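Long-range contacts in TetR family transcriptional regulator (Streptomyces coelicolor, PDB 6SRN), which probably binds promoter DNA as a dimeric TetR-family transcription factor and holds a furan-type bacterial hormone in its ligand-binding domain: residues K29-I34 with F68-K73; A86-A91 with H111-A116; E104-M109 with H149-P154. One frame throughout, in Å; residues are numbered along the deposited sequence.

Overall arrangement
Contact 1 closes before the other two open in this all-helical TetR-family chain: the start of helix 31-49, near the N terminus of the model, meets the end of helix 63-69, drawing the DNA-binding region into a compact loop of 33 residues. Contacts 2 and 3 close loops of 19 and 39 residues and cross, because 104-109 lies between the segments of contact 2 and 149-154 beyond them. Both use helix 102-119, which packs on helix 88-96 in contact 2 and on helix 145-161 in contact 3, beside the hormone pocket. They touch, Trp88 packing on Met109 and Leu150, and Ala91 on Met109. Contact 1 lies apart, its centre 23 Å from that of contact 2.

Contact 1: K29-I34 with F68-K73; sequences KTRAQI and FHFPSK
Phe70 CE1 lies over one face of the Arg31 guanidinium, toward its rim, 3.2 Å from Arg31 NH2, with the two planes 38° apart. The His69 imidazole is sandwiched: Ile34 CD1 packs over one face as a CH-pi contact, 3.4 Å from His69 CD2, and Phe68 CD2, from the same segment as the histidine, stands over the centre of the opposite face. Of the two waters at the guanidinium edge, one bridges Arg31 NH1 to His69 ND1 and the other bridges Arg31 NH2 to His69 O; a third joins His69 NE2 to Lys29 O. Both ring nitrogens thus meet water in the imidazole plane, which probably helps to hold the ring's rotation. Arg31 NH1 also donates to His69 O at 3.0 Å; the bond is bent, 141° at the hydrogen, and NH1 stands above the carbonyl plane. The arginine reaches this far because its chain is extended from CG to NE, with CG anti to the backbone N (chi1 -168°). Ile34 CG2 touches Phe70 CE2 at 3.5 Å. Thr30 and Gln33 form a capping box that starts helix 31-49. Residues 68-70 close the predicted helix-turn-helix, and the contact seats that end against the start of helix 31-49, while Phe70 also packs on Ser75, Leu76 and Ala79 of helix 73-86 and Ile34 on Met61.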
ATOM      1  N   LYS A  29     -20.351 -23.668  18.363  1.00 15.65           N
ATOM      2  CA  LYS A  29     -19.276 -22.781  17.888  1.00 14.97           C
ATOM      3  C   LYS A  29     -19.469 -21.334  18.342  1.00 14.46           C
ATOM      4  O   LYS A  29     -20.583 -20.807  18.425  1.00 13.80           O
ATOM      5  CB  LYS A  29     -19.146 -22.875  16.380  1.00 15.79           C
ATOM      6  CG  LYS A  29     -18.813 -24.289  15.891  1.00 18.05           C
ATOM      7  CD  LYS A  29     -17.320 -24.566  16.053  1.00 19.32           C
ATOM      8  CE  LYS A  29     -16.887 -25.943  15.551  1.00 21.48           C
ATOM      9  NZ  LYS A  29     -15.480 -25.955  15.001  1.00 22.82           N
ATOM     10  N   THR A  30     -18.364 -20.684  18.664  1.00 13.48           N
ATOM     11  CA  THR A  30     -18.423 -19.324  19.144  1.00 13.97           C
ATOM     12  C   THR A  30     -18.250 -18.362  17.976  1.00 15.14           C
ATOM     13  O   THR A  30     -17.856 -18.749  16.872  1.00 14.79           O
ATOM     14  CB  THR A  30     -17.294 -19.041  20.145  1.00 13.52           C
ATOM     15  OG1 THR A  30     -16.040 -19.142  19.469  1.00 13.77           O
ATOM     16  CG2 THR A  30     -17.344 -20.020  21.325  1.00 13.73           C
ATOM     17  N   ARG A  31     -18.574 -17.109  18.235  1.00 15.12           N
ATOM     18  CA  ARG A  31     -18.387 -16.039  17.257  1.00 15.28           C
ATOM     19  C   ARG A  31     -16.959 -15.990  16.784  1.00 14.41           C
ATOM     20  O   ARG A  31     -16.713 -15.877  15.587  1.00 14.23           O
ATOM     21  CB  ARG A  31     -18.790 -14.702  17.870  1.00 16.91           C
ATOM     22  CG  ARG A  31     -18.904 -13.576  16.851  1.00 17.52           C
ATOM     23  CD  ARG A  31     -19.267 -12.271  17.539  1.00 19.37           C
ATOM     24  NE  ARG A  31     -19.392 -11.154  16.606  1.00 19.80           N
ATOM     25  CZ  ARG A  31     -20.489 -10.864  15.903  1.00 22.51           C
ATOM     26  NH1 ARG A  31     -21.587 -11.643  15.964  1.00 20.94           N
ATOM     27  NH2 ARG A  31     -20.470  -9.814  15.073  1.00 24.88           N
ATOM     28  N   ALA A  32     -16.022 -16.054  17.725  1.00 13.26           N
ATOM     29  CA  ALA A  32     -14.608 -16.041  17.419  1.00 12.90           C
ATOM     30  C   ALA A  32     -14.212 -17.199  16.497  1.00 11.99           C
ATOM     31  O   ALA A  32     -13.414 -17.006  15.605  1.00 11.37           O
ATOM     32  CB  ALA A  32     -13.794 -16.062  18.685  1.00 14.08           C
ATOM     33  N   GLN A  33     -14.761 -18.392  16.728  1.00 11.16           N
ATOM     34  CA  GLN A  33     -14.482 -19.548  15.858  1.00 11.12           C
ATOM     35  C   GLN A  33     -15.008 -19.337  14.451  1.00 10.39           C
ATOM     36  O   GLN A  33     -14.313 -19.645  13.479  1.00 10.02           O
ATOM     37  CB  GLN A  33     -15.078 -20.828  16.457  1.00 12.33           C
ATOM     38  CG  GLN A  33     -14.340 -21.291  17.692  1.00 12.70           C
ATOM     39  CD  GLN A  33     -14.941 -22.519  18.350  1.00 13.82           C
ATOM     40  OE1 GLN A  33     -16.099 -22.524  18.740  1.00 13.80           O
ATOM     41  NE2 GLN A  33     -14.126 -23.553  18.520  1.00 15.45           N
ATOM     42  N   ILE A  34     -16.207 -18.791  14.362  1.00 10.42           N
ATOM     43  CA  ILE A  34     -16.776 -18.473  13.038  1.00 11.23           C
ATOM     44  C   ILE A  34     -15.905 -17.418  12.355  1.00 10.91           C
ATOM     45  O   ILE A  34     -15.616 -17.542  11.175  1.00 10.50           O
ATOM     46  CB  ILE A  34     -18.246 -18.007  13.149  1.00 12.82           C
ATOM     47  CG1 ILE A  34     -19.113 -19.109  13.775  1.00 14.72           C
ATOM     48  CG2 ILE A  34     -18.793 -17.587  11.790  1.00 14.42           C
ATOM     49  CD1 ILE A  34     -20.467 -18.639  14.282  1.00 15.31           C
ATOM     50  N   PHE A  68     -27.305 -16.357  12.160  1.00 12.71           N
ATOM     51  CA  PHE A  68     -27.682 -15.823  13.470  1.00 13.98           C
ATOM     52  C   PHE A  68     -26.603 -14.874  13.995  1.00 14.02           C
ATOM     53  O   PHE A  68     -26.907 -13.802  14.486  1.00 16.38           O
ATOM     54  CB  PHE A  68     -27.924 -16.907  14.483  1.00 14.24           C
ATOM     55  CG  PHE A  68     -28.142 -16.394  15.881  1.00 14.58           C
ATOM     56  CD1 PHE A  68     -29.293 -15.674  16.201  1.00 15.17           C
ATOM     57  CD2 PHE A  68     -27.221 -16.660  16.889  1.00 15.90           C
ATOM     58  CE1 PHE A  68     -29.522 -15.239  17.499  1.00 16.80           C
ATOM     59  CE2 PHE A  68     -27.437 -16.219  18.182  1.00 16.61           C
ATOM     60  CZ  PHE A  68     -28.596 -15.509  18.495  1.00 17.37           C
ATOM     61  N   HIS A  69     -25.349 -15.271  13.864  1.00 12.99           N
ATOM     62  CA  HIS A  69     -24.237 -14.419  14.304  1.00 13.55           C
ATOM     63  C   HIS A  69     -23.925 -13.287  13.335  1.00 13.92           C
ATOM     64  O   HIS A  69     -23.641 -12.149  13.772  1.00 13.50           O
ATOM     65  CB  HIS A  69     -23.016 -15.279  14.454  1.00 13.83           C
ATOM     66  CG  HIS A  69     -23.131 -16.345  15.501  1.00 14.65           C
ATOM     67  ND1 HIS A  69     -22.809 -16.110  16.821  1.00 16.72           N
ATOM     68  CD2 HIS A  69     -23.481 -17.656  15.427  1.00 15.03           C
ATOM     69  CE1 HIS A  69     -22.982 -17.223  17.517  1.00 17.09           C
ATOM     70  NE2 HIS A  69     -23.368 -18.180  16.698  1.00 16.38           N
ATOM     71  N   PHE A  70     -23.978 -13.592  12.030  1.00 12.76           N
ATOM     72  CA  PHE A  70     -23.631 -12.630  10.965  1.00 13.17           C
ATOM     73  C   PHE A  70     -24.644 -12.759   9.856  1.00 12.78           C
ATOM     74  O   PHE A  70     -24.582 -13.688   9.052  1.00 12.04           O
ATOM     75  CB  PHE A  70     -22.216 -12.929  10.384  1.00 13.19           C
ATOM     76  CG  PHE A  70     -21.151 -13.042  11.416  1.00 13.77           C
ATOM     77  CD1 PHE A  70     -20.566 -11.898  11.931  1.00 15.63           C
ATOM     78  CD2 PHE A  70     -20.738 -14.289  11.861  1.00 13.94           C
ATOM     79  CE1 PHE A  70     -19.575 -11.991  12.882  1.00 15.77           C
ATOM     80  CE2 PHE A  70     -19.758 -14.381  12.840  1.00 14.49           C
ATOM     81  CZ  PHE A  70     -19.198 -13.228  13.355  1.00 15.47           C
ATOM     82  N   PRO A  71     -25.595 -11.815   9.787  1.00 12.12           N
ATOM     83  CA  PRO A  71     -26.733 -12.017   8.878  1.00 12.78           C
ATOM     84  C   PRO A  71     -26.445 -11.990   7.380  1.00 10.83           C
ATOM     85  O   PRO A  71     -27.314 -12.349   6.598  1.00 11.20           O
ATOM     86  CB  PRO A  71     -27.710 -10.884   9.262  1.00 13.56           C
ATOM     87  CG  PRO A  71     -26.946  -9.932  10.072  1.00 13.71           C
ATOM     88  CD  PRO A  71     -25.782 -10.655  10.689  1.00 12.79           C
ATOM     89  N   SER A  72     -25.271 -11.568   6.961  1.00 10.01           N
ATOM     90  CA  SER A  72     -24.897 -11.588   5.575  1.00 10.12           C
ATOM     91  C   SER A  72     -23.402 -11.715   5.447  1.00  9.69           C
ATOM     92  O   SER A  72     -22.645 -11.473   6.381  1.00 10.22           O
ATOM     93  CB  SER A  72     -25.323 -10.284   4.918  1.00 10.62           C
ATOM     94  OG  SER A  72     -24.625  -9.211   5.591  1.00 12.48           O
ATOM     95  N   LYS A  73     -22.972 -12.034   4.242  1.00 10.09           N
ATOM     96  CA  LYS A  73     -21.554 -12.034   3.928  1.00 10.12           C
ATOM     97  C   LYS A  73     -20.910 -10.673   4.177  1.00  9.47           C
ATOM     98  O   LYS A  73     -19.794 -10.574   4.662  1.00  9.42           O
ATOM     99  CB  LYS A  73     -21.390 -12.469   2.494  1.00 11.59           C
ATOM    100  CG  LYS A  73     -20.000 -12.705   2.056  1.00 12.37           C
ATOM    101  CD  LYS A  73     -20.105 -13.061   0.579  1.00 13.65           C
ATOM    102  CE  LYS A  73     -18.807 -12.994  -0.087  1.00 14.38           C
ATOM    103  NZ  LYS A  73     -18.959 -13.426  -1.501  1.00 12.93           N
TER
HETATM  104  O   HOH W   1     -23.135 -20.690  17.686  1.00 26.29           O
HETATM  105  O   HOH W   2     -22.566  -9.357  12.910  1.00 24.13           O
HETATM  106  O   HOH W   3     -22.464 -13.681  17.912  1.00 33.00           O

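Contact 2: A86-A91 with H111-A116; sequences ARWPAA and HRAAQA
Trp88 points the benzo end of its indole at the backbone of helix 102-119 and meets it along one turn. The outermost carbon, Trp88 CH2, lies 3.7 Å from Ala113 N. On one side of it Trp88 CZ3 comes to 3.9 Å from Arg112 CB; on the other, Trp88 CZ2 touches Ala116 CB, also at 3.9 Å. That methyl group lies in the indole plane, so Ala116 meets the ring at its edge. Ala113 CB is farther from Trp88 CH2, at 4.4 Å. With CG anti to the carbonyl carbon (chi1 -68°), the Trp88 indole swings from its own backbone toward helix 102-119. These are van der Waals contacts, and no hydrogen bond joins the two segments. They pack helix 88-96 on helix 102-119 within the TetR ligand-binding domain, next to the hormone pocket: the Ala113 side chain is about 5 Å from the bound furan carboxylic acid, and Trp88 meets the ring of the pocket residue Trp147 with the planes at about 45°. The Arg112 chain is extended from CG to NE and leaves the indole behind, its guanidinium plane turned 56° from the ring. It is held by salt bridges from NE to Glu108 and from NH1 to Glu94, a residue of helix 88-96, so an ionic link between the same two helices accompanies the apolar contact. Met123 of helix 121-131 packs on both Trp88 and Ala116.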
ATOM      1  N   ALA A  86      -9.560  -3.815  16.238  1.00 11.10           N
ATOM      2  CA  ALA A  86      -9.980  -3.618  17.619  1.00 10.88           C
ATOM      3  C   ALA A  86      -9.092  -4.317  18.609  1.00 10.67           C
ATOM      4  O   ALA A  86      -9.099  -3.970  19.798  1.00 11.89           O
ATOM      5  CB  ALA A  86     -11.413  -4.083  17.801  1.00 11.33           C
ATOM      6  N   ARG A  87      -8.355  -5.314  18.170  1.00 10.33           N
ATOM      7  CA  ARG A  87      -7.436  -6.016  19.013  1.00 10.64           C
ATOM      8  C   ARG A  87      -6.197  -5.236  19.551  1.00 10.97           C
ATOM      9  O   ARG A  87      -5.595  -5.604  20.527  1.00 11.67           O
ATOM     10  CB  ARG A  87      -7.035  -7.309  18.309  1.00 12.14           C
ATOM     11  CG  ARG A  87      -6.352  -7.151  16.955  1.00 12.71           C
ATOM     12  CD  ARG A  87      -5.898  -8.503  16.431  1.00 14.87           C
ATOM     13  NE  ARG A  87      -6.991  -9.451  16.296  1.00 16.38           N
ATOM     14  CZ  ARG A  87      -6.818 -10.703  15.897  1.00 17.60           C
ATOM     15  NH1 ARG A  87      -5.603 -11.106  15.533  1.00 16.53           N
ATOM     16  NH2 ARG A  87      -7.841 -11.516  15.839  1.00 19.17           N
ATOM     17  N   TRP A  88      -5.883  -4.121  18.938  1.00  9.80           N
ATOM     18  CA  TRP A  88      -4.586  -3.467  19.146  1.00  9.12           C
ATOM     19  C   TRP A  88      -4.455  -2.559  20.367  1.00  9.52           C
ATOM     20  O   TRP A  88      -3.409  -2.530  20.999  1.00  9.47           O
ATOM     21  CB  TRP A  88      -4.119  -2.813  17.819  1.00  8.68           C
ATOM     22  CG  TRP A  88      -3.803  -3.893  16.855  1.00  8.38           C
ATOM     23  CD1 TRP A  88      -4.563  -4.302  15.806  1.00  8.78           C
ATOM     24  CD2 TRP A  88      -2.662  -4.755  16.881  1.00  8.60           C
ATOM     25  NE1 TRP A  88      -3.980  -5.378  15.167  1.00  8.61           N
ATOM     26  CE2 TRP A  88      -2.810  -5.690  15.808  1.00  8.43           C
ATOM     27  CE3 TRP A  88      -1.542  -4.850  17.710  1.00  9.26           C
ATOM     28  CZ2 TRP A  88      -1.905  -6.705  15.581  1.00  9.79           C
ATOM     29  CZ3 TRP A  88      -0.627  -5.847  17.472  1.00 10.20           C
ATOM     30  CH2 TRP A  88      -0.798  -6.754  16.382  1.00 10.25           C
ATOM     31  N   PRO A  89      -5.530  -1.848  20.738  1.00  9.41           N
ATOM     32  CA  PRO A  89      -5.465  -1.079  21.994  1.00  9.88           C
ATOM     33  C   PRO A  89      -5.039  -1.907  23.215  1.00 10.37           C
ATOM     34  O   PRO A  89      -4.197  -1.446  23.989  1.00 10.69           O
ATOM     35  CB  PRO A  89      -6.894  -0.524  22.133  1.00  9.77           C
ATOM     36  CG  PRO A  89      -7.326  -0.354  20.696  1.00  9.69           C
ATOM     37  CD  PRO A  89      -6.767  -1.555  19.985  1.00  9.92           C
ATOM     38  N   ALA A  90      -5.583  -3.119  23.360  1.00 10.51           N
ATOM     39  CA  ALA A  90      -5.189  -4.002  24.460  1.00 11.44           C
ATOM     40  C   ALA A  90      -3.710  -4.392  24.422  1.00 11.14           C
ATOM     41  O   ALA A  90      -3.068  -4.479  25.480  1.00 12.44           O
ATOM     42  CB  ALA A  90      -6.071  -5.248  24.488  1.00 11.39           C
ATOM     43  N   ALA A  91      -3.191  -4.573  23.208  1.00 12.27           N
ATOM     44  CA  ALA A  91      -1.771  -4.900  23.016  1.00 11.20           C
ATOM     45  C   ALA A  91      -0.933  -3.726  23.473  1.00 10.97           C
ATOM     46  O   ALA A  91       0.100  -3.876  24.136  1.00 10.90           O
ATOM     47  CB  ALA A  91      -1.493  -5.234  21.562  1.00 11.44           C
ATOM     48  N   HIS A 111       6.283  -4.064  15.459  1.00  7.17           N
ATOM     49  CA  HIS A 111       6.873  -5.415  15.464  1.00  7.84           C
ATOM     50  C   HIS A 111       5.782  -6.461  15.574  1.00  7.79           C
ATOM     51  O   HIS A 111       5.727  -7.415  14.784  1.00  7.17           O
ATOM     52  CB  HIS A 111       7.812  -5.481  16.679  1.00  9.09           C
ATOM     53  CG  HIS A 111       8.523  -6.775  16.869  1.00 10.13           C
ATOM     54  ND1 HIS A 111       9.089  -7.106  18.088  1.00 13.60           N
ATOM     55  CD2 HIS A 111       8.673  -7.858  16.081  1.00 11.82           C
ATOM     56  CE1 HIS A 111       9.655  -8.312  17.988  1.00 13.37           C
ATOM     57  NE2 HIS A 111       9.433  -8.780  16.769  1.00 11.69           N
ATOM     58  N   ARG A 112       4.892  -6.299  16.545  1.00  7.94           N
ATOM     59  CA  ARG A 112       3.826  -7.241  16.729  1.00  8.43           C
ATOM     60  C   ARG A 112       2.861  -7.268  15.522  1.00  7.72           C
ATOM     61  O   ARG A 112       2.387  -8.328  15.122  1.00  7.79           O
ATOM     62  CB  ARG A 112       3.079  -6.911  18.035  1.00 10.00           C
ATOM     63  CG  ARG A 112       3.843  -7.326  19.263  1.00 11.62           C
ATOM     64  CD  ARG A 112       3.066  -7.120  20.540  1.00 14.79           C
ATOM     65  NE  ARG A 112       3.973  -7.280  21.675  1.00 17.35           N
ATOM     66  CZ  ARG A 112       3.602  -7.422  22.936  1.00 21.50           C
ATOM     67  NH1 ARG A 112       2.319  -7.424  23.267  1.00 22.93           N
ATOM     68  NH2 ARG A 112       4.547  -7.561  23.875  1.00 24.63           N
ATOM     69  N   ALA A 113       2.573  -6.103  14.941  1.00  7.37           N
ATOM     70  CA  ALA A 113       1.741  -6.073  13.736  1.00  7.32           C
ATOM     71  C   ALA A 113       2.382  -6.842  12.634  1.00  7.32           C
ATOM     72  O   ALA A 113       1.665  -7.527  11.881  1.00  7.10           O
ATOM     73  CB  ALA A 113       1.516  -4.649  13.298  1.00  7.76           C
ATOM     74  N   ALA A 114       3.694  -6.702  12.427  1.00  7.08           N
ATOM     75  CA  ALA A 114       4.353  -7.421  11.335  1.00  7.46           C
ATOM     76  C   ALA A 114       4.261  -8.933  11.487  1.00  7.70           C
ATOM     77  O   ALA A 114       3.924  -9.655  10.522  1.00  8.12           O
ATOM     78  CB  ALA A 114       5.807  -6.974  11.230  1.00  7.82           C
ATOM     79  N   GLN A 115       4.481  -9.432  12.713  1.00  8.30           N
ATOM     80  CA  GLN A 115       4.355 -10.858  13.000  1.00  8.40           C
ATOM     81  C   GLN A 115       2.915 -11.303  12.792  1.00  7.76           C
ATOM     82  O   GLN A 115       2.639 -12.403  12.341  1.00  7.74           O
ATOM     83  CB  GLN A 115       4.688 -11.130  14.488  1.00 10.24           C
ATOM     84  CG  GLN A 115       6.114 -10.948  14.841  1.00 12.62           C
ATOM     85  CD  GLN A 115       6.322 -11.124  16.343  1.00 11.45           C
ATOM     86  OE1 GLN A 115       5.731 -10.419  17.149  1.00 16.46           O
ATOM     87  NE2 GLN A 115       7.031 -12.154  16.726  1.00 15.50           N
ATOM     88  N   ALA A 116       1.965 -10.426  13.148  1.00  6.94           N
ATOM     89  CA  ALA A 116       0.563 -10.817  13.075  1.00  6.49           C
ATOM     90  C   ALA A 116       0.086 -10.903  11.609  1.00  6.62           C
ATOM     91  O   ALA A 116      -0.669 -11.797  11.238  1.00  6.52           O
ATOM     92  CB  ALA A 116      -0.291  -9.868  13.871  1.00  7.01           C
TER

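Contact 3: E104-M109 with H149-P154; sequences ETVEEM and HLLEVP
Val106 spreads its two methyl groups over Leu151 and Pro154; Val106, Leu151 and Met109 bury more surface here than any other residue. Val106 CG2 approaches the proline ring obliquely, 3.8 Å from Pro154 CG, with Pro154 CB almost as near. The other branch faces the leucine more loosely, Val106 CG1 lying 4.3 Å from Leu151 CD2. CG1 is anti to the backbone N (chi1 178°), which leaves CG2 beside that nitrogen and directed at the proline. One turn on, Met109 folds back at both chi2 and chi3, and its CE lands 3.7 Å from Leu150 CD2, the two chains crossing at about a right angle; Met109 CB also packs on Leu151 CD2 at 4.4 Å. Every one of these contacts is apolar. Helix 145-161 is kinked at Pro154, whose N makes no bond to the preceding turn. The two helical segments run roughly antiparallel (151°), the axes of these short segments coming within 9.6 Å. Around them, Met92 and Ile95 of helix 88-96 pack on Met109, Leu177 of helix 170-192 and Phe209 of helix 197-212 on Val106, and Val178 on Leu151, so the pair lies in the buried helical interior of the ligand-binding domain.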
ATOM      1  N   GLU A 104       9.592   3.261  22.188  1.00 11.12           N
ATOM      2  CA  GLU A 104       9.719   1.782  22.207  1.00 11.30           C
ATOM      3  C   GLU A 104       8.351   1.109  22.146  1.00  9.79           C
ATOM      4  O   GLU A 104       8.235   0.034  21.587  1.00 10.98           O
ATOM      5  CB  GLU A 104      10.371   1.345  23.509  1.00 12.27           C
ATOM      6  CG  GLU A 104      11.860   1.569  23.492  1.00 13.98           C
ATOM      7  CD  GLU A 104      12.455   1.163  24.817  1.00 17.49           C
ATOM      8  OE1 GLU A 104      11.708   1.221  25.838  1.00 20.15           O
ATOM      9  OE2 GLU A 104      13.603   0.709  24.833  1.00 21.60           O
ATOM     10  N   THR A 105       7.327   1.757  22.675  1.00  8.90           N
ATOM     11  CA  THR A 105       5.957   1.225  22.626  1.00  9.35           C
ATOM     12  C   THR A 105       5.509   1.212  21.169  1.00  8.74           C
ATOM     13  O   THR A 105       4.941   0.196  20.698  1.00  8.75           O
ATOM     14  CB  THR A 105       5.015   2.060  23.501  1.00  9.66           C
ATOM     15  OG1 THR A 105       5.423   1.937  24.885  1.00 10.51           O
ATOM     16  CG2 THR A 105       3.559   1.673  23.350  1.00 10.47           C
ATOM     17  N   VAL A 106       5.717   2.315  20.467  1.00  8.82           N
ATOM     18  CA  VAL A 106       5.383   2.386  19.020  1.00  9.30           C
ATOM     19  C   VAL A 106       6.159   1.309  18.250  1.00  9.14           C
ATOM     20  O   VAL A 106       5.589   0.560  17.436  1.00  8.44           O
ATOM     21  CB  VAL A 106       5.708   3.754  18.444  1.00 10.00           C
ATOM     22  CG1 VAL A 106       5.419   3.821  16.956  1.00 10.13           C
ATOM     23  CG2 VAL A 106       4.918   4.861  19.142  1.00 10.99           C
ATOM     24  N   GLU A 107       7.466   1.177  18.498  1.00  9.73           N
ATOM     25  CA  GLU A 107       8.270   0.170  17.852  1.00 10.42           C
ATOM     26  C   GLU A 107       7.721  -1.238  18.076  1.00  9.17           C
ATOM     27  O   GLU A 107       7.615  -2.026  17.114  1.00  8.37           O
ATOM     28  CB  GLU A 107       9.695   0.190  18.356  1.00 12.02           C
ATOM     29  CG  GLU A 107      10.559   1.303  17.878  1.00 15.46           C
ATOM     30  CD  GLU A 107      11.943   1.006  18.419  1.00 18.62           C
ATOM     31  OE1 GLU A 107      12.609   0.044  17.888  1.00 24.55           O
ATOM     32  OE2 GLU A 107      12.273   1.625  19.430  1.00 22.48           O
ATOM     33  N   GLU A 108       7.395  -1.567  19.332  1.00  8.60           N
ATOM     34  CA  GLU A 108       6.978  -2.924  19.643  1.00  8.72           C
ATOM     35  C   GLU A 108       5.580  -3.200  19.062  1.00  8.41           C
ATOM     36  O   GLU A 108       5.286  -4.336  18.637  1.00  8.31           O
ATOM     37  CB  GLU A 108       7.024  -3.205  21.137  1.00  9.20           C
ATOM     38  CG  GLU A 108       6.604  -4.608  21.521  1.00 10.15           C
ATOM     39  CD  GLU A 108       7.364  -5.767  20.887  1.00 11.46           C
ATOM     40  OE1 GLU A 108       8.467  -5.569  20.324  1.00 12.80           O
ATOM     41  OE2 GLU A 108       6.822  -6.893  20.990  1.00 14.62           O
ATOM     42  N   MET A 109       4.707  -2.201  19.044  1.00  7.60           N
ATOM     43  CA  MET A 109       3.408  -2.397  18.383  1.00  8.14           C
ATOM     44  C   MET A 109       3.563  -2.784  16.927  1.00  7.35           C
ATOM     45  O   MET A 109       2.885  -3.687  16.422  1.00  7.60           O
ATOM     46  CB  MET A 109       2.570  -1.129  18.504  1.00  8.21           C
ATOM     47  CG  MET A 109       2.055  -0.931  19.916  1.00  8.97           C
ATOM     48  SD  MET A 109       0.748  -2.055  20.337  1.00  9.93           S
ATOM     49  CE  MET A 109      -0.587  -1.398  19.338  1.00 10.25           C
ATOM     50  N   HIS A 149      -4.546   7.023  14.866  1.00 10.49           N
ATOM     51  CA  HIS A 149      -5.008   7.541  16.160  1.00 12.97           C
ATOM     52  C   HIS A 149      -4.363   6.813  17.321  1.00 11.96           C
ATOM     53  O   HIS A 149      -3.968   7.429  18.341  1.00 12.19           O
ATOM     54  CB  HIS A 149      -6.532   7.471  16.243  1.00 15.91           C
ATOM     55  CG  HIS A 149      -7.197   8.650  15.616  1.00 20.90           C
ATOM     56  ND1 HIS A 149      -8.289   8.553  14.781  1.00 25.17           N
ATOM     57  CD2 HIS A 149      -6.913   9.974  15.715  1.00 23.47           C
ATOM     58  CE1 HIS A 149      -8.658   9.772  14.410  1.00 24.30           C
ATOM     59  NE2 HIS A 149      -7.825  10.646  14.943  1.00 24.32           N
ATOM     60  N   LEU A 150      -4.223   5.501  17.178  1.00 11.57           N
ATOM     61  CA  LEU A 150      -3.603   4.705  18.212  1.00 12.41           C
ATOM     62  C   LEU A 150      -2.169   5.125  18.497  1.00 12.31           C
ATOM     63  O   LEU A 150      -1.797   5.352  19.644  1.00 13.86           O
ATOM     64  CB  LEU A 150      -3.719   3.206  17.866  1.00 12.98           C
ATOM     65  CG  LEU A 150      -3.231   2.219  18.918  1.00 14.23           C
ATOM     66  CD1 LEU A 150      -4.003   2.337  20.220  1.00 14.16           C
ATOM     67  CD2 LEU A 150      -3.346   0.813  18.365  1.00 15.01           C
ATOM     68  N   LEU A 151      -1.365   5.308  17.469  1.00 11.19           N
ATOM     69  CA  LEU A 151       0.074   5.607  17.630  1.00 11.82           C
ATOM     70  C   LEU A 151       0.358   7.072  17.975  1.00 12.33           C
ATOM     71  O   LEU A 151       1.371   7.429  18.548  1.00 12.20           O
ATOM     72  CB  LEU A 151       0.841   5.257  16.349  1.00 12.64           C
ATOM     73  CG  LEU A 151       0.852   3.767  15.963  1.00 13.54           C
ATOM     74  CD1 LEU A 151       1.764   3.550  14.770  1.00 15.29           C
ATOM     75  CD2 LEU A 151       1.265   2.888  17.127  1.00 13.77           C
ATOM     76  N   GLU A 152      -0.546   7.950  17.589  1.00 12.85           N
ATOM     77  CA  GLU A 152      -0.340   9.367  17.870  1.00 14.26           C
ATOM     78  C   GLU A 152      -0.129   9.657  19.371  1.00 12.93           C
ATOM     79  O   GLU A 152       0.628  10.548  19.745  1.00 12.64           O
ATOM     80  CB  GLU A 152      -1.581  10.107  17.353  1.00 17.99           C
ATOM     81  CG  GLU A 152      -1.353  11.473  16.827  1.00 24.20           C
ATOM     82  CD  GLU A 152      -2.638  12.021  16.192  1.00 24.38           C
ATOM     83  OE1 GLU A 152      -3.762  11.434  16.346  1.00 31.99           O
ATOM     84  OE2 GLU A 152      -2.509  13.010  15.495  1.00 30.29           O
ATOM     85  N   VAL A 153      -0.845   8.933  20.230  1.00 12.16           N
ATOM     86  CA  VAL A 153      -0.797   9.135  21.667  1.00 12.47           C
ATOM     87  C   VAL A 153       0.607   8.924  22.246  1.00 11.70           C
ATOM     88  O   VAL A 153       1.183   9.874  22.838  1.00 11.02           O
ATOM     89  CB  VAL A 153      -1.832   8.278  22.403  1.00 14.96           C
ATOM     90  CG1 VAL A 153      -1.705   8.437  23.924  1.00 16.04           C
ATOM     91  CG2 VAL A 153      -3.230   8.673  21.967  1.00 17.34           C
ATOM     92  N   PRO A 154       1.199   7.713  22.088  1.00 10.33           N
ATOM     93  CA  PRO A 154       2.601   7.602  22.524  1.00  9.54           C
ATOM     94  C   PRO A 154       3.572   8.514  21.821  1.00  9.00           C
ATOM     95  O   PRO A 154       4.554   8.918  22.411  1.00  9.82           O
ATOM     96  CB  PRO A 154       2.941   6.119  22.282  1.00 10.34           C
ATOM     97  CG  PRO A 154       1.929   5.663  21.325  1.00 10.59           C
ATOM     98  CD  PRO A 154       0.670   6.419  21.633  1.00 10.76           C
TER